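Local coordinates for probable polysaccharide deacetylase pdaA (Bacillus subtilis, PDB 1NY1), which removes the acetyl group from N-acetylmuramic acid residues of peptidoglycan, leading to muramic delta-lactam in the spore cortex, and is required for germination, at residues 59-64 against 204-209. Sequence-based numbering, arbitrary orientation.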
ATOM      1  N   PRO A  59      12.795   5.262   9.303  1.00 10.95           N
ATOM      2  CA  PRO A  59      13.165   4.644  10.580  1.00 11.74           C
ATOM      3  C   PRO A  59      12.165   5.062  11.658  1.00 12.11           C
ATOM      4  O   PRO A  59      11.752   4.243  12.477  1.00  9.93           O
ATOM      5  CB  PRO A  59      14.558   5.201  10.839  1.00 11.88           C
ATOM      6  CG  PRO A  59      15.125   5.285   9.465  1.00 12.18           C
ATOM      7  CD  PRO A  59      13.971   5.877   8.665  1.00 12.57           C
ATOM      8  N   LYS A  60      11.776   6.334  11.662  1.00 11.48           N
ATOM      9  CA  LYS A  60      10.812   6.803  12.655  1.00 12.23           C
ATOM     10  C   LYS A  60       9.441   6.167  12.433  1.00 11.87           C
ATOM     11  O   LYS A  60       8.747   5.831  13.396  1.00 11.25           O
ATOM     12  CB  LYS A  60      10.698   8.334  12.641  1.00 12.69           C
ATOM     13  CG  LYS A  60      11.883   9.054  13.303  1.00 19.03           C
ATOM     14  CD  LYS A  60      11.603  10.542  13.546  1.00 21.94           C
ATOM     15  CE  LYS A  60      11.425  11.310  12.235  1.00 23.11           C
ATOM     16  NZ  LYS A  60      10.999  12.732  12.448  1.00 22.08           N
ATOM     17  N   VAL A  61       9.050   5.995  11.173  1.00 10.54           N
ATOM     18  CA  VAL A  61       7.767   5.369  10.872  1.00 10.00           C
ATOM     19  C   VAL A  61       7.750   3.949  11.430  1.00 10.01           C
ATOM     20  O   VAL A  61       6.755   3.508  12.007  1.00  8.45           O
ATOM     21  CB  VAL A  61       7.507   5.315   9.354  1.00  8.04           C
ATOM     22  CG1 VAL A  61       6.348   4.367   9.055  1.00 10.31           C
ATOM     23  CG2 VAL A  61       7.187   6.712   8.836  1.00  8.80           C
ATOM     24  N   LEU A  62       8.855   3.233  11.252  1.00  8.94           N
ATOM     25  CA  LEU A  62       8.952   1.873  11.763  1.00 10.06           C
ATOM     26  C   LEU A  62       8.888   1.872  13.294  1.00 11.38           C
ATOM     27  O   LEU A  62       8.283   0.980  13.882  1.00 12.91           O
ATOM     28  CB  LEU A  62      10.246   1.215  11.264  1.00  9.39           C
ATOM     29  CG  LEU A  62      10.229   0.809   9.780  1.00  9.17           C
ATOM     30  CD1 LEU A  62      11.623   0.387   9.329  1.00 11.77           C
ATOM     31  CD2 LEU A  62       9.236  -0.335   9.570  1.00 10.92           C
ATOM     32  N   ASP A  63       9.492   2.871  13.934  1.00 11.91           N
ATOM     33  CA  ASP A  63       9.470   2.959  15.394  1.00 12.74           C
ATOM     34  C   ASP A  63       8.041   3.181  15.886  1.00 13.70           C
ATOM     35  O   ASP A  63       7.613   2.591  16.882  1.00 13.22           O
ATOM     36  CB  ASP A  63      10.354   4.105  15.906  1.00 15.03           C
ATOM     37  CG  ASP A  63      11.836   3.881  15.635  1.00 17.34           C
ATOM     38  OD1 ASP A  63      12.258   2.715  15.480  1.00 16.18           O
ATOM     39  OD2 ASP A  63      12.584   4.880  15.595  1.00 18.75           O
ATOM     40  N   VAL A  64       7.307   4.041  15.186  1.00 11.93           N
ATOM     41  CA  VAL A  64       5.923   4.343  15.538  1.00 12.20           C
ATOM     42  C   VAL A  64       5.043   3.099  15.408  1.00 12.79           C
ATOM     43  O   VAL A  64       4.217   2.819  16.279  1.00 12.40           O
ATOM     44  CB  VAL A  64       5.373   5.481  14.640  1.00 10.11           C
ATOM     45  CG1 VAL A  64       3.866   5.629  14.824  1.00 12.22           C
ATOM     46  CG2 VAL A  64       6.080   6.789  14.982  1.00 10.73           C
ATOM     47  N   ASP A 204       7.520  15.321   9.083  1.00 10.77           N
ATOM     48  CA  ASP A 204       6.621  14.955  10.167  1.00 11.46           C
ATOM     49  C   ASP A 204       5.573  13.875   9.889  1.00 11.80           C
ATOM     50  O   ASP A 204       4.647  13.706  10.683  1.00 11.24           O
ATOM     51  CB  ASP A 204       5.926  16.216  10.708  1.00 15.00           C
ATOM     52  CG  ASP A 204       6.790  16.984  11.699  1.00 18.51           C
ATOM     53  OD1 ASP A 204       7.944  16.576  11.943  1.00 20.69           O
ATOM     54  OD2 ASP A 204       6.313  18.000  12.248  1.00 22.95           O
ATOM     55  N   ASN A 205       5.701  13.136   8.787  1.00  9.48           N
ATOM     56  CA  ASN A 205       4.714  12.098   8.500  1.00 11.09           C
ATOM     57  C   ASN A 205       4.679  11.039   9.603  1.00 10.80           C
ATOM     58  O   ASN A 205       3.614  10.514   9.923  1.00 10.77           O
ATOM     59  CB  ASN A 205       4.961  11.432   7.130  1.00 10.13           C
ATOM     60  CG  ASN A 205       6.190  10.534   7.112  1.00 10.16           C
ATOM     61  OD1 ASN A 205       7.307  10.974   6.811  1.00 12.78           O
ATOM     62  ND2 ASN A 205       5.987   9.266   7.437  1.00  7.02           N
ATOM     63  N   ALA A 206       5.830  10.737  10.201  1.00 10.81           N
ATOM     64  CA  ALA A 206       5.884   9.739  11.273  1.00 11.82           C
ATOM     65  C   ALA A 206       5.128  10.225  12.512  1.00 10.53           C
ATOM     66  O   ALA A 206       4.418   9.453  13.161  1.00 11.43           O
ATOM     67  CB  ALA A 206       7.333   9.429  11.636  1.00 12.32           C
ATOM     68  N   GLU A 207       5.299  11.504  12.838  1.00 10.83           N
ATOM     69  CA  GLU A 207       4.622  12.099  13.984  1.00 10.54           C
ATOM     70  C   GLU A 207       3.115  12.156  13.723  1.00 11.35           C
ATOM     71  O   GLU A 207       2.311  11.915  14.623  1.00  9.97           O
ATOM     72  CB  GLU A 207       5.161  13.513  14.245  1.00 13.44           C
ATOM     73  CG  GLU A 207       6.593  13.604  14.805  1.00 16.20           C
ATOM     74  CD  GLU A 207       7.688  13.193  13.819  1.00 19.48           C
ATOM     75  OE1 GLU A 207       7.442  13.160  12.595  1.00 17.48           O
ATOM     76  OE2 GLU A 207       8.817  12.922  14.278  1.00 20.09           O
ATOM     77  N   ALA A 208       2.729  12.478  12.489  1.00  9.30           N
ATOM     78  CA  ALA A 208       1.311  12.537  12.156  1.00  9.50           C
ATOM     79  C   ALA A 208       0.713  11.142  12.313  1.00  9.24           C
ATOM     80  O   ALA A 208      -0.370  10.984  12.874  1.00  8.77           O
ATOM     81  CB  ALA A 208       1.114  13.040  10.722  1.00  7.43           C
ATOM     82  N   LEU A 209       1.429  10.128  11.831  1.00  9.45           N
ATOM     83  CA  LEU A 209       0.957   8.749  11.927  1.00  9.85           C
ATOM     84  C   LEU A 209       0.831   8.316  13.388  1.00 10.96           C
ATOM     85  O   LEU A 209      -0.125   7.631  13.768  1.00  9.87           O
ATOM     86  CB  LEU A 209       1.911   7.802  11.193  1.00 10.68           C
ATOM     87  CG  LEU A 209       1.563   6.305  11.201  1.00 10.76           C
ATOM     88  CD1 LEU A 209       0.253   6.054  10.452  1.00 10.83           C
ATOM     89  CD2 LEU A 209       2.694   5.531  10.536  1.00 12.01           C
TER
HETATM   90  O   HOH W   1       9.819  15.134  10.686  1.00 18.43           O
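K60 reaches across to A206 and E207: CB meets A206, and everything from CD outward meets E207. CB lies 3.7 Å from A206 CB, methylene against methyl, beside the closest approach of the backbones, at V61 and A206. CG and CD carry the chain on past the methyl, with CD already near the carboxylate of E207, and a bend at chi3 (-65°) turns CE and NZ toward OE2, the two side chains crossing obliquely. NZ then donates to E207 OE2 at 2.9 Å, a salt bridge that uses the syn lone pair, while OE1 of E207 stays 3.6 Å from the same nitrogen. NZ also makes a weak bond to a water, which is held more firmly by the backbone N of D204 (2.8 Å) and by D204 OD1. The bond to CB of E207 points away from helix 59-64, and a bend at chi2 (69°) brings the carboxylate back. These two helices, 58-67 and 205-219, follow parallel strands 44-51 and 194-198 of the NodB-type deacetylase barrel; the axes of segments 59-64 and 205-209 approach to 8.8 Å at 13°, hence nearly parallel. On the barrel side of the salt bridge, V61 CG2 rests 3.9 Å from A206 CB, and V61 CG1 meets L209 CD2, with F49 of strand 44-51 touching both residues. One turn further along, V64 CG1 approaches L209 CG (4.3 Å) and V64 CG2 lies against the carbonyl oxygen of A206.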